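Ribokinase (Giardia lamblia, PDB 6WHJ) probably catalyses the magnesium-dependent transfer of phosphate from ATP to O-5 of D-ribose, giving D-ribose 5-phosphate for nucleotide synthesis and the pentose phosphate pathway. Local coordinates at residues 10-15 with 121-126; 66-71 with 76-81; 130-135 with 163-168; 141-146 with 150-155. All coordinates share one frame; numbering follows the deposited sequence.

Contact 1 (10-15 with 121-126); sequences VIIGSY and GMLKPS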
loop_
_atom_site.group_PDB
_atom_site.type_symbol
_atom_site.label_atom_id
_atom_site.label_comp_id
_atom_site.label_asym_id
_atom_site.label_seq_id
_atom_site.Cartn_x
_atom_site.Cartn_y
_atom_site.Cartn_z
ATOM N N VAL B 10 -16.537 9.046 -24.396
ATOM C CA VAL B 10 -16.453 9.790 -23.146
ATOM C C VAL B 10 -16.359 8.760 -22.022
ATOM O O VAL B 10 -17.235 7.895 -21.889
ATOM C CB VAL B 10 -17.664 10.728 -22.962
ATOM C CG1 VAL B 10 -17.577 11.493 -21.652
ATOM C CG2 VAL B 10 -17.792 11.688 -24.127
ATOM N N ILE B 11 -15.300 8.829 -21.225
ATOM C CA ILE B 11 -15.099 7.902 -20.114
ATOM C C ILE B 11 -15.215 8.696 -18.818
ATOM O O ILE B 11 -14.408 9.595 -18.555
ATOM C CB ILE B 11 -13.746 7.169 -20.192
ATOM C CG1 ILE B 11 -13.565 6.465 -21.535
ATOM C CG2 ILE B 11 -13.607 6.177 -19.055
ATOM C CD1 ILE B 11 -12.768 7.272 -22.528
ATOM N N ILE B 12 -16.230 8.382 -18.023
ATOM C CA ILE B 12 -16.468 9.043 -16.748
ATOM C C ILE B 12 -16.053 8.061 -15.660
ATOM O O ILE B 12 -16.761 7.079 -15.410
ATOM C CB ILE B 12 -17.937 9.448 -16.585
ATOM C CG1 ILE B 12 -18.437 10.205 -17.824
ATOM C CG2 ILE B 12 -18.103 10.305 -15.356
ATOM C CD1 ILE B 12 -19.961 10.355 -17.883
ATOM N N GLY B 13 -14.926 8.317 -15.005
ATOM C CA GLY B 13 -14.483 7.407 -13.976
ATOM C C GLY B 13 -13.260 7.883 -13.223
ATOM O O GLY B 13 -12.944 9.072 -13.184
ATOM N N SER B 14 -12.558 6.924 -12.643
ATOM C CA SER B 14 -11.567 7.220 -11.622
ATOM C C SER B 14 -10.159 7.352 -12.185
ATOM O O SER B 14 -9.818 6.779 -13.228
ATOM C CB SER B 14 -11.580 6.123 -10.565
ATOM O OG SER B 14 -11.267 4.894 -11.189
ATOM N N TYR B 15 -9.338 8.116 -11.469
ATOM C CA TYR B 15 -7.892 8.037 -11.585
ATOM C C TYR B 15 -7.347 7.690 -10.208
ATOM O O TYR B 15 -7.670 8.360 -9.220
ATOM C CB TYR B 15 -7.241 9.339 -12.076
ATOM C CG TYR B 15 -5.733 9.248 -11.940
ATOM C CD1 TYR B 15 -4.986 8.558 -12.879
ATOM C CD2 TYR B 15 -5.071 9.758 -10.829
ATOM C CE1 TYR B 15 -3.624 8.413 -12.751
ATOM C CE2 TYR B 15 -3.696 9.619 -10.688
ATOM C CZ TYR B 15 -2.978 8.939 -11.657
ATOM O OH TYR B 15 -1.607 8.781 -11.560
ATOM N N GLY B 121 -14.232 10.575 -5.230
ATOM C CA GLY B 121 -15.523 10.727 -4.589
ATOM C C GLY B 121 -16.178 12.088 -4.785
ATOM O O GLY B 121 -17.348 12.240 -4.412
ATOM N N MET B 122 -15.469 13.074 -5.352
ATOM C CA MET B 122 -16.064 14.380 -5.627
ATOM C C MET B 122 -16.594 14.523 -7.048
ATOM O O MET B 122 -17.204 15.557 -7.358
ATOM C CB MET B 122 -15.067 15.521 -5.383
ATOM C CG MET B 122 -14.961 15.987 -3.947
ATOM S SD MET B 122 -14.013 14.891 -2.893
ATOM C CE MET B 122 -13.933 15.924 -1.422
ATOM N N LEU B 123 -16.353 13.544 -7.922
ATOM C CA LEU B 123 -16.779 13.618 -9.319
ATOM C C LEU B 123 -18.292 13.461 -9.364
ATOM O O LEU B 123 -18.817 12.360 -9.208
ATOM C CB LEU B 123 -16.081 12.543 -10.148
ATOM C CG LEU B 123 -16.287 12.555 -11.667
ATOM C CD1 LEU B 123 -15.736 13.828 -12.240
ATOM C CD2 LEU B 123 -15.623 11.373 -12.328
ATOM N N LYS B 124 -18.990 14.574 -9.572
ATOM C CA LYS B 124 -20.433 14.698 -9.718
ATOM C C LYS B 124 -20.687 15.431 -11.023
ATOM O O LYS B 124 -19.781 16.076 -11.559
ATOM C CB LYS B 124 -21.098 15.520 -8.597
ATOM C CG LYS B 124 -20.656 15.359 -7.168
ATOM C CD LYS B 124 -21.459 16.345 -6.337
ATOM C CE LYS B 124 -21.527 15.968 -4.881
ATOM N NZ LYS B 124 -20.170 15.680 -4.346
ATOM N N PRO B 125 -21.909 15.361 -11.562
ATOM C CA PRO B 125 -22.224 16.211 -12.720
ATOM C C PRO B 125 -21.926 17.684 -12.488
ATOM O O PRO B 125 -21.336 18.332 -13.361
ATOM C CB PRO B 125 -23.730 15.971 -12.923
ATOM C CG PRO B 125 -23.949 14.579 -12.405
ATOM C CD PRO B 125 -23.011 14.437 -11.233
ATOM N N SER B 126 -22.272 18.216 -11.309
ATOM C CA SER B 126 -22.084 19.642 -11.043
ATOM C C SER B 126 -20.612 20.058 -11.133
ATOM O O SER B 126 -20.314 21.228 -11.406
ATOM C CB SER B 126 -22.692 20.001 -9.681
ATOM O OG SER B 126 -21.914 19.499 -8.602
#
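Leu123 reaches down onto Ile12 and Gly13, joining a loop that follows strand 111-116 to the inner strand 9-12 of the large mixed sheet in the PfkB-type alpha/beta fold. Leucine suits the place because CD2 alone touches both the Ile12 methyl and the Gly13 backbone, while CD1 turns toward strand 62-69. CG stands anti to the backbone N (chi1 -174°), which points the isobutyl group toward strand 9-12. There the CD2 branch meets CG2 of Ile12 at 4.1 Å, the two side chains crossing at about a right angle. Phe155 touches both residues and Ala67 packs on Leu123, so helix 149-165 and strand 62-69 help to enclose the leucine.

Gly13 presents only backbone to Leu123; Gly45, predicted to bind substrate, lies about 4 Å away between nearest atoms. The extended backbone of Gly13 (phi/psi -174/-157°) is one that glycine adopts readily, which is probably why it fits here.

All three touching residues are buried, yet the join is small, with just 92 Å² buried over both sides. Away from Leu123 the loop is looser: Met122, Lys124 and Pro125 are partly exposed and Ser126 is exposed. These residues do not touch 10-15, although Lys124 rests on Asn151 and Pro125 on Leu154. A polar backbone atom also lies beside the apolar contact without bonding to it: CD2 of Leu123 sits 3.6 Å from the carbonyl O of Gly13.

Contact 2 (66-71 with 76-81); sequences GAVGKD and EILAHY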
loop_
_atom_site.group_PDB
_atom_site.type_symbol
_atom_site.label_atom_id
_atom_site.label_comp_id
_atom_site.label_asym_id
_atom_site.label_seq_id
_atom_site.Cartn_x
_atom_site.Cartn_y
_atom_site.Cartn_z
ATOM N N GLY B 66 -12.867 13.035 -15.013
ATOM C CA GLY B 66 -12.486 12.567 -13.691
ATOM C C GLY B 66 -12.048 13.715 -12.810
ATOM O O GLY B 66 -11.872 14.843 -13.269
ATOM N N ALA B 67 -11.855 13.408 -11.526
ATOM C CA ALA B 67 -11.457 14.394 -10.529
ATOM C C ALA B 67 -10.247 13.891 -9.749
ATOM O O ALA B 67 -10.183 12.716 -9.371
ATOM C CB ALA B 67 -12.601 14.713 -9.564
ATOM N N VAL B 68 -9.274 14.785 -9.553
ATOM C CA VAL B 68 -8.050 14.525 -8.808
ATOM C C VAL B 68 -7.822 15.689 -7.846
ATOM O O VAL B 68 -8.457 16.743 -7.940
ATOM C CB VAL B 68 -6.831 14.342 -9.734
ATOM C CG1 VAL B 68 -7.057 13.178 -10.696
ATOM C CG2 VAL B 68 -6.520 15.649 -10.489
ATOM N N GLY B 69 -6.887 15.494 -6.918
ATOM C CA GLY B 69 -6.617 16.504 -5.919
ATOM C C GLY B 69 -5.722 17.610 -6.435
ATOM O O GLY B 69 -5.179 17.559 -7.535
ATOM N N LYS B 70 -5.617 18.673 -5.637
ATOM C CA LYS B 70 -4.673 19.752 -5.923
ATOM C C LYS B 70 -3.351 19.419 -5.239
ATOM O O LYS B 70 -2.892 20.094 -4.319
ATOM C CB LYS B 70 -5.234 21.092 -5.474
ATOM C CG LYS B 70 -6.314 21.598 -6.402
ATOM C CD LYS B 70 -6.972 22.874 -5.896
ATOM C CE LYS B 70 -8.003 23.380 -6.912
ATOM N NZ LYS B 70 -8.567 24.686 -6.522
ATOM N N ASP B 71 -2.725 18.365 -5.751
ATOM C CA ASP B 71 -1.493 17.820 -5.211
ATOM C C ASP B 71 -0.604 17.399 -6.368
ATOM O O ASP B 71 -0.924 17.628 -7.542
ATOM C CB ASP B 71 -1.748 16.629 -4.277
ATOM C CG ASP B 71 -2.759 15.627 -4.848
ATOM O OD1 ASP B 71 -2.688 15.279 -6.052
ATOM O OD2 ASP B 71 -3.615 15.157 -4.070
ATOM N N GLU B 76 0.561 15.683 -12.015
ATOM C CA GLU B 76 1.277 14.802 -12.932
ATOM C C GLU B 76 0.340 14.119 -13.920
ATOM O O GLU B 76 0.723 13.898 -15.073
ATOM C CB GLU B 76 2.076 13.747 -12.158
ATOM C CG GLU B 76 3.173 14.329 -11.258
ATOM C CD GLU B 76 4.078 13.271 -10.639
ATOM O OE1 GLU B 76 5.116 13.651 -10.033
ATOM O OE2 GLU B 76 3.724 12.068 -10.717
ATOM N N ILE B 77 -0.888 13.789 -13.511
ATOM C CA ILE B 77 -1.752 13.074 -14.438
ATOM C C ILE B 77 -2.340 14.027 -15.480
ATOM O O ILE B 77 -2.520 13.637 -16.641
ATOM C CB ILE B 77 -2.832 12.270 -13.683
ATOM C CG1 ILE B 77 -3.621 11.401 -14.659
ATOM C CG2 ILE B 77 -3.769 13.169 -12.904
ATOM C CD1 ILE B 77 -2.740 10.418 -15.453
ATOM N N LEU B 78 -2.615 15.285 -15.115
ATOM C CA LEU B 78 -3.015 16.265 -16.124
ATOM C C LEU B 78 -1.917 16.468 -17.152
ATOM O O LEU B 78 -2.192 16.569 -18.355
ATOM C CB LEU B 78 -3.349 17.615 -15.495
ATOM C CG LEU B 78 -4.795 17.927 -15.149
ATOM C CD1 LEU B 78 -5.177 17.180 -13.883
ATOM C CD2 LEU B 78 -4.990 19.418 -14.995
ATOM N N ALA B 79 -0.667 16.574 -16.689
ATOM C CA ALA B 79 0.450 16.703 -17.613
ATOM C C ALA B 79 0.594 15.447 -18.463
ATOM O O ALA B 79 0.881 15.528 -19.663
ATOM C CB ALA B 79 1.734 16.990 -16.843
ATOM N N HIS B 80 0.362 14.277 -17.859
ATOM C CA HIS B 80 0.505 13.019 -18.582
ATOM C C HIS B 80 -0.478 12.944 -19.739
ATOM O O HIS B 80 -0.125 12.492 -20.836
ATOM C CB HIS B 80 0.297 11.843 -17.626
ATOM C CG HIS B 80 0.508 10.499 -18.254
ATOM N ND1 HIS B 80 1.650 10.174 -18.954
ATOM C CD2 HIS B 80 -0.276 9.393 -18.279
ATOM C CE1 HIS B 80 1.558 8.928 -19.388
ATOM N NE2 HIS B 80 0.399 8.433 -18.993
ATOM N N TYR B 81 -1.714 13.399 -19.517
ATOM C CA TYR B 81 -2.703 13.385 -20.587
ATOM C C TYR B 81 -2.295 14.312 -21.719
ATOM O O TYR B 81 -2.520 13.996 -22.894
ATOM C CB TYR B 81 -4.081 13.754 -20.036
ATOM C CG TYR B 81 -4.884 12.546 -19.617
ATOM C CD1 TYR B 81 -4.597 11.877 -18.440
ATOM C CD2 TYR B 81 -5.929 12.069 -20.404
ATOM C CE1 TYR B 81 -5.323 10.760 -18.055
ATOM C CE2 TYR B 81 -6.663 10.950 -20.023
ATOM C CZ TYR B 81 -6.353 10.304 -18.846
ATOM O OH TYR B 81 -7.065 9.196 -18.449
#
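Val68 and Ile77 are turned so that each gives one methyl to the other. In Val68, chi1 of -59° sets CG1 beside the backbone N and CG2 between the N and the carbonyl carbon, spreading the two branches over neighbouring helix residues. In Ile77, CG1 is anti to the backbone N (chi1 -173°), which leaves CG2 facing the strand while the longer arm leads off toward Tyr15. CG1 of Val68 thus meets CG2 of Ile77 at 4.0 Å, and CG2 of Val68 meets CD1 of Leu78, also at 4.0 Å. A beta-branched valine suits the strand here because one residue can touch two successive helix side chains. Leu78 starts off obliquely to the strand, and its longer chain brings CD1 back over the valine.

Polar groups lie nearby. Asp71 is the N-cap of helix 72-84, its OD1 accepting from Gly74 N. Further along, Glu76 forms a salt bridge with Arg17, and Tyr81 OH is hydrogen-bonded to Ser46 OG. Arg17 and Ser46 are both predicted to bind substrate, which brings the predicted sugar site close to this helix. The methyl packing between strand 62-69 and helix 72-84 forms the first strand-to-helix packing of a beta-alpha-beta unit that closes with the parallel strand 91-93.

Contact 3 (130-135 with 163-168); sequences DLMAVL and KAQNSS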
loop_
_atom_site.group_PDB
_atom_site.type_symbol
_atom_site.label_atom_id
_atom_site.label_comp_id
_atom_site.label_asym_id
_atom_site.label_seq_id
_atom_site.Cartn_x
_atom_site.Cartn_y
_atom_site.Cartn_z
ATOM N N ASP B 130 -20.441 21.150 -18.073
ATOM C CA ASP B 130 -20.569 21.179 -19.524
ATOM C C ASP B 130 -20.505 19.796 -20.147
ATOM O O ASP B 130 -20.304 19.678 -21.359
ATOM C CB ASP B 130 -19.500 22.092 -20.117
ATOM C CG ASP B 130 -19.702 23.533 -19.713
ATOM O OD1 ASP B 130 -20.844 24.018 -19.851
ATOM O OD2 ASP B 130 -18.739 24.163 -19.225
ATOM N N LEU B 131 -20.726 18.751 -19.350
ATOM C CA LEU B 131 -20.639 17.392 -19.865
ATOM C C LEU B 131 -21.742 17.112 -20.874
ATOM O O LEU B 131 -21.515 16.410 -21.866
ATOM C CB LEU B 131 -20.717 16.403 -18.705
ATOM C CG LEU B 131 -20.797 14.907 -19.011
ATOM C CD1 LEU B 131 -19.531 14.460 -19.723
ATOM C CD2 LEU B 131 -21.006 14.125 -17.734
ATOM N N MET B 132 -22.942 17.654 -20.635
ATOM C CA MET B 132 -24.085 17.378 -21.499
ATOM C C MET B 132 -23.786 17.759 -22.946
ATOM O O MET B 132 -24.172 17.044 -23.878
ATOM C CB MET B 132 -25.321 18.125 -20.983
ATOM C CG MET B 132 -26.583 17.903 -21.804
ATOM S SD MET B 132 -27.213 16.200 -21.732
ATOM C CE MET B 132 -27.709 16.092 -20.007
ATOM N N ALA B 133 -23.083 18.872 -23.152
ATOM C CA ALA B 133 -22.780 19.314 -24.510
ATOM C C ALA B 133 -21.916 18.295 -25.244
ATOM O O ALA B 133 -22.082 18.088 -26.450
ATOM C CB ALA B 133 -22.082 20.677 -24.479
ATOM N N VAL B 134 -20.998 17.640 -24.528
ATOM C CA VAL B 134 -20.129 16.648 -25.152
ATOM C C VAL B 134 -20.890 15.353 -25.410
ATOM O O VAL B 134 -20.759 14.743 -26.478
ATOM C CB VAL B 134 -18.887 16.401 -24.272
ATOM C CG1 VAL B 134 -17.935 15.433 -24.952
ATOM C CG2 VAL B 134 -18.189 17.698 -23.932
ATOM N N LEU B 135 -21.732 14.944 -24.459
ATOM C CA LEU B 135 -22.426 13.667 -24.557
ATOM C C LEU B 135 -23.424 13.638 -25.708
ATOM O O LEU B 135 -23.627 12.583 -26.322
ATOM C CB LEU B 135 -23.149 13.386 -23.241
ATOM C CG LEU B 135 -22.360 12.825 -22.062
ATOM C CD1 LEU B 135 -23.250 12.745 -20.813
ATOM C CD2 LEU B 135 -21.816 11.448 -22.424
ATOM N N LYS B 163 -29.133 10.507 -23.856
ATOM C CA LYS B 163 -29.563 9.566 -24.886
ATOM C C LYS B 163 -30.908 9.970 -25.487
ATOM O O LYS B 163 -31.168 9.700 -26.667
ATOM C CB LYS B 163 -29.616 8.134 -24.343
ATOM C CG LYS B 163 -28.237 7.623 -23.943
ATOM C CD LYS B 163 -28.136 6.114 -23.752
ATOM C CE LYS B 163 -29.345 5.485 -23.125
ATOM N NZ LYS B 163 -29.297 4.009 -23.357
ATOM N N ALA B 164 -31.753 10.652 -24.714
ATOM C CA ALA B 164 -33.020 11.103 -25.271
ATOM C C ALA B 164 -32.798 12.185 -26.318
ATOM O O ALA B 164 -33.616 12.342 -27.228
ATOM C CB ALA B 164 -33.942 11.598 -24.157
ATOM N N GLN B 165 -31.692 12.925 -26.222
ATOM C CA GLN B 165 -31.365 13.925 -27.228
ATOM C C GLN B 165 -30.511 13.372 -28.359
ATOM O O GLN B 165 -30.587 13.877 -29.485
ATOM C CB GLN B 165 -30.623 15.101 -26.588
ATOM C CG GLN B 165 -31.455 15.936 -25.636
ATOM C CD GLN B 165 -30.674 17.123 -25.100
ATOM O OE1 GLN B 165 -30.345 18.053 -25.845
ATOM N NE2 GLN B 165 -30.381 17.104 -23.797
ATOM N N ASN B 166 -29.692 12.359 -28.082
ATOM C CA ASN B 166 -28.751 11.792 -29.045
ATOM C C ASN B 166 -29.014 10.291 -29.131
ATOM O O ASN B 166 -28.468 9.515 -28.339
ATOM C CB ASN B 166 -27.314 12.093 -28.625
ATOM C CG ASN B 166 -26.286 11.453 -29.535
ATOM O OD1 ASN B 166 -26.606 10.984 -30.626
ATOM N ND2 ASN B 166 -25.039 11.419 -29.079
ATOM N N SER B 167 -29.819 9.877 -30.114
ATOM C CA SER B 167 -30.201 8.472 -30.230
ATOM C C SER B 167 -29.060 7.585 -30.697
ATOM O O SER B 167 -29.232 6.363 -30.754
ATOM C CB SER B 167 -31.383 8.319 -31.191
ATOM O OG SER B 167 -31.035 8.753 -32.494
ATOM N N SER B 168 -27.913 8.159 -31.039
ATOM C CA SER B 168 -26.748 7.375 -31.409
ATOM C C SER B 168 -25.850 7.056 -30.219
ATOM O O SER B 168 -24.942 6.226 -30.348
ATOM C CB SER B 168 -25.958 8.101 -32.496
ATOM O OG SER B 168 -25.647 9.419 -32.097
#
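Met132 lays its sulfur across the end of Gln165, SD standing 3.9 Å from NE2 in a contact that is packing and not a hydrogen bond. The methionine chain leaves with CG anti to the backbone N (chi1 -180°) and then bends at both chi2 and chi3, which curls the thioether over toward the other helix. Gln165 comes to meet it extended beyond CG, and the two chains cross at about a right angle. A flexible methionine suits this partly exposed place: its thioether can lie against an amide here while the residue also touches Val158 and Gln161. Gln165, by contrast, is exposed, as befits a polar chain at the outer margin.

The elements joined are the short helix 131-135 and the last turn of helix 149-165, the connecting helix of the beta-alpha-beta unit between the parallel strands 140-143 and 170-173. Toward Leu135 the contact turns polar. Asn166 is buried, and its amide serves two purposes. ND2 donates to the carbonyl O of Leu135 in a weak but fairly straight bond, 3.3 Å with 162° at the hydrogen, and it also bonds to Ala138 O. OD1 accepts from Ser168 N at 3.1 Å, making an Asx turn in which the donor lies 54° above the carbonyl plane. With both ends of the amide engaged, its rotation is largely settled. The side chain of Leu135 packs on Val158, so that residue offers an apolar branch to the helix and a carbonyl to the asparagine. Lys163 points away from 130-135 and forms a salt bridge with Asp192.

Contact 4 (141-146 with 150-155); sequences VVMQCE and DNTLLF. With EDO (1,2-ethanediol), chain F.
Met143 stretches from strand 140-143 into the angle between Thr152 and Phe155, two helix residues one turn apart. Its chain bends at chi3 (68°), swinging the methyl round so that CE lies 3.7 Å from CB of Phe155 and 3.9 Å from CG2 of Thr152. Against threonine the methionine runs past in the opposite direction; against phenylalanine it crosses at about a right angle, and CE approaches the ring obliquely. Methionine suits the site, being long and supple enough to span from strand to helix. In Thr152, CG2 is anti to the backbone N, which turns the methyl to the methionine and leaves OG1 for polar work: it bonds to Ser148 O and accepts from a water, 2.8 Å from OG1, that also donates to Gln144 O.

Beyond the strand, OE2 of Glu146 meets O1 of an ethanediol, probably from the crystallisation liquor; the diol is also hydrogen-bonded to Asp18 and Asn16. All three residues are predicted to bind substrate, so the diol probably occupies part of the ribose pocket. The chemistry thus divides, with apolar packing and a bridging water on the helix side and, on the loop side, a carboxylate that probably receives a sugar hydroxyl.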
loop_
_atom_site.group_PDB
_atom_site.type_symbol
_atom_site.label_atom_id
_atom_site.label_comp_id
_atom_site.label_asym_id
_atom_site.label_seq_id
_atom_site.Cartn_x
_atom_site.Cartn_y
_atom_site.Cartn_z
ATOM N N VAL B 141 -20.413 6.342 -24.130
ATOM C CA VAL B 141 -20.036 6.831 -22.816
ATOM C C VAL B 141 -19.792 5.609 -21.942
ATOM O O VAL B 141 -20.569 4.651 -21.991
ATOM C CB VAL B 141 -21.098 7.774 -22.212
ATOM C CG1 VAL B 141 -22.444 7.098 -22.089
ATOM C CG2 VAL B 141 -20.629 8.283 -20.857
ATOM N N VAL B 142 -18.688 5.622 -21.181
ATOM C CA VAL B 142 -18.192 4.450 -20.459
ATOM C C VAL B 142 -18.033 4.792 -18.983
ATOM O O VAL B 142 -17.502 5.854 -18.634
ATOM C CB VAL B 142 -16.849 3.947 -21.032
ATOM C CG1 VAL B 142 -16.502 2.587 -20.460
ATOM C CG2 VAL B 142 -16.894 3.887 -22.547
ATOM N N MET B 143 -18.482 3.886 -18.114
ATOM C CA MET B 143 -18.361 4.065 -16.674
ATOM C C MET B 143 -17.973 2.739 -16.034
ATOM O O MET B 143 -18.198 1.667 -16.601
ATOM C CB MET B 143 -19.670 4.563 -16.048
ATOM C CG MET B 143 -20.170 5.885 -16.597
ATOM S SD MET B 143 -21.521 6.567 -15.624
ATOM C CE MET B 143 -20.693 6.975 -14.084
ATOM N N GLN B 144 -17.391 2.831 -14.833
ATOM C CA GLN B 144 -17.005 1.673 -14.033
ATOM C C GLN B 144 -17.578 1.792 -12.626
ATOM O O GLN B 144 -18.667 2.342 -12.442
ATOM C CB GLN B 144 -15.489 1.526 -13.965
ATOM C CG GLN B 144 -14.790 1.561 -15.301
ATOM C CD GLN B 144 -14.617 2.962 -15.823
ATOM O OE1 GLN B 144 -14.509 3.912 -15.051
ATOM N NE2 GLN B 144 -14.580 3.102 -17.139
ATOM N N CYS B 145 -16.852 1.293 -11.626
ATOM C CA CYS B 145 -17.345 1.287 -10.252
ATOM C C CYS B 145 -16.311 1.842 -9.277
ATOM O O CYS B 145 -16.246 1.404 -8.124
ATOM C CB CYS B 145 -17.744 -0.126 -9.832
ATOM S SG CYS B 145 -19.129 -0.827 -10.750
ATOM N N GLU B 146 -15.514 2.827 -9.701
ATOM C CA GLU B 146 -14.475 3.391 -8.848
ATOM C C GLU B 146 -14.708 4.867 -8.531
ATOM O O GLU B 146 -13.758 5.577 -8.188
ATOM C CB GLU B 146 -13.097 3.182 -9.475
ATOM C CG GLU B 146 -12.598 1.744 -9.429
ATOM C CD GLU B 146 -11.173 1.590 -9.941
ATOM O OE1 GLU B 146 -10.665 2.533 -10.587
ATOM O OE2 GLU B 146 -10.567 0.512 -9.711
ATOM N N ASP B 150 -23.512 7.233 -5.078
ATOM C CA ASP B 150 -24.530 8.260 -5.268
ATOM C C ASP B 150 -24.218 9.148 -6.464
ATOM O O ASP B 150 -25.135 9.566 -7.186
ATOM C CB ASP B 150 -24.640 9.127 -4.014
ATOM C CG ASP B 150 -25.271 8.397 -2.845
ATOM O OD1 ASP B 150 -25.863 7.316 -3.052
ATOM O OD2 ASP B 150 -25.196 8.931 -1.714
ATOM N N ASN B 151 -22.937 9.429 -6.703
ATOM C CA ASN B 151 -22.556 10.262 -7.834
ATOM C C ASN B 151 -22.655 9.511 -9.151
ATOM O O ASN B 151 -22.918 10.126 -10.190
ATOM C CB ASN B 151 -21.146 10.800 -7.623
ATOM C CG ASN B 151 -21.078 11.785 -6.478
ATOM O OD1 ASN B 151 -22.074 12.428 -6.148
ATOM N ND2 ASN B 151 -19.910 11.907 -5.859
ATOM N N THR B 152 -22.436 8.197 -9.134
ATOM C CA THR B 152 -22.709 7.393 -10.321
ATOM C C THR B 152 -24.168 7.527 -10.737
ATOM O O THR B 152 -24.471 7.683 -11.925
ATOM C CB THR B 152 -22.361 5.935 -10.052
ATOM O OG1 THR B 152 -20.970 5.832 -9.728
ATOM C CG2 THR B 152 -22.632 5.093 -11.282
ATOM N N LEU B 153 -25.089 7.490 -9.765
ATOM C CA LEU B 153 -26.507 7.609 -10.090
ATOM C C LEU B 153 -26.840 9.003 -10.609
ATOM O O LEU B 153 -27.764 9.162 -11.422
ATOM C CB LEU B 153 -27.366 7.255 -8.872
ATOM C CG LEU B 153 -27.253 5.793 -8.432
ATOM C CD1 LEU B 153 -28.256 5.440 -7.365
ATOM C CD2 LEU B 153 -27.363 4.837 -9.632
ATOM N N LEU B 154 -26.118 10.023 -10.147
ATOM C CA LEU B 154 -26.291 11.339 -10.749
ATOM C C LEU B 154 -25.808 11.339 -12.194
ATOM O O LEU B 154 -26.477 11.901 -13.071
ATOM C CB LEU B 154 -25.572 12.417 -9.933
ATOM C CG LEU B 154 -26.061 12.719 -8.511
ATOM C CD1 LEU B 154 -25.169 13.757 -7.852
ATOM C CD2 LEU B 154 -27.507 13.163 -8.508
ATOM N N PHE B 155 -24.663 10.696 -12.472
ATOM C CA PHE B 155 -24.205 10.625 -13.858
ATOM C C PHE B 155 -25.142 9.792 -14.715
ATOM O O PHE B 155 -25.323 10.095 -15.898
ATOM C CB PHE B 155 -22.787 10.060 -13.954
ATOM C CG PHE B 155 -21.719 11.071 -13.686
ATOM C CD1 PHE B 155 -21.535 12.142 -14.547
ATOM C CD2 PHE B 155 -20.894 10.951 -12.576
ATOM C CE1 PHE B 155 -20.565 13.086 -14.297
ATOM C CE2 PHE B 155 -19.913 11.889 -12.320
ATOM C CZ PHE B 155 -19.746 12.953 -13.182
HETATM C C1 EDO F . -7.557 -0.356 -10.581
HETATM O O1 EDO F . -8.364 -0.596 -9.419
HETATM C C2 EDO F . -6.251 0.325 -10.180
HETATM O O2 EDO F . -6.549 1.350 -9.222
HETATM O O HOH W 1 -19.447 4.950 -11.889
#

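How the contacts relate
Contacts 1 and 4 lie closest, their centres 7 Å apart, because strands 9-12 and 140-143 are neighbours: Val10 O and Val142 N are 2.8 Å apart, a probable hydrogen bond. Ser14 OG of contact 1 is also hydrogen-bonded to Glu146 OE1 of contact 4, tying the two at the predicted ribose site. Contact 2, nested within the loop closed by contact 1, touches it where Tyr15 CE1 meets Ile77 CD1 at 3.5 Å. Contact 3 shares helix 149-165 with contact 4, and Leu131 CD2 lies 3.6 Å from Phe155 CE1. It stands away from the annotated sites, its centre about 25 Å from that of contact 2.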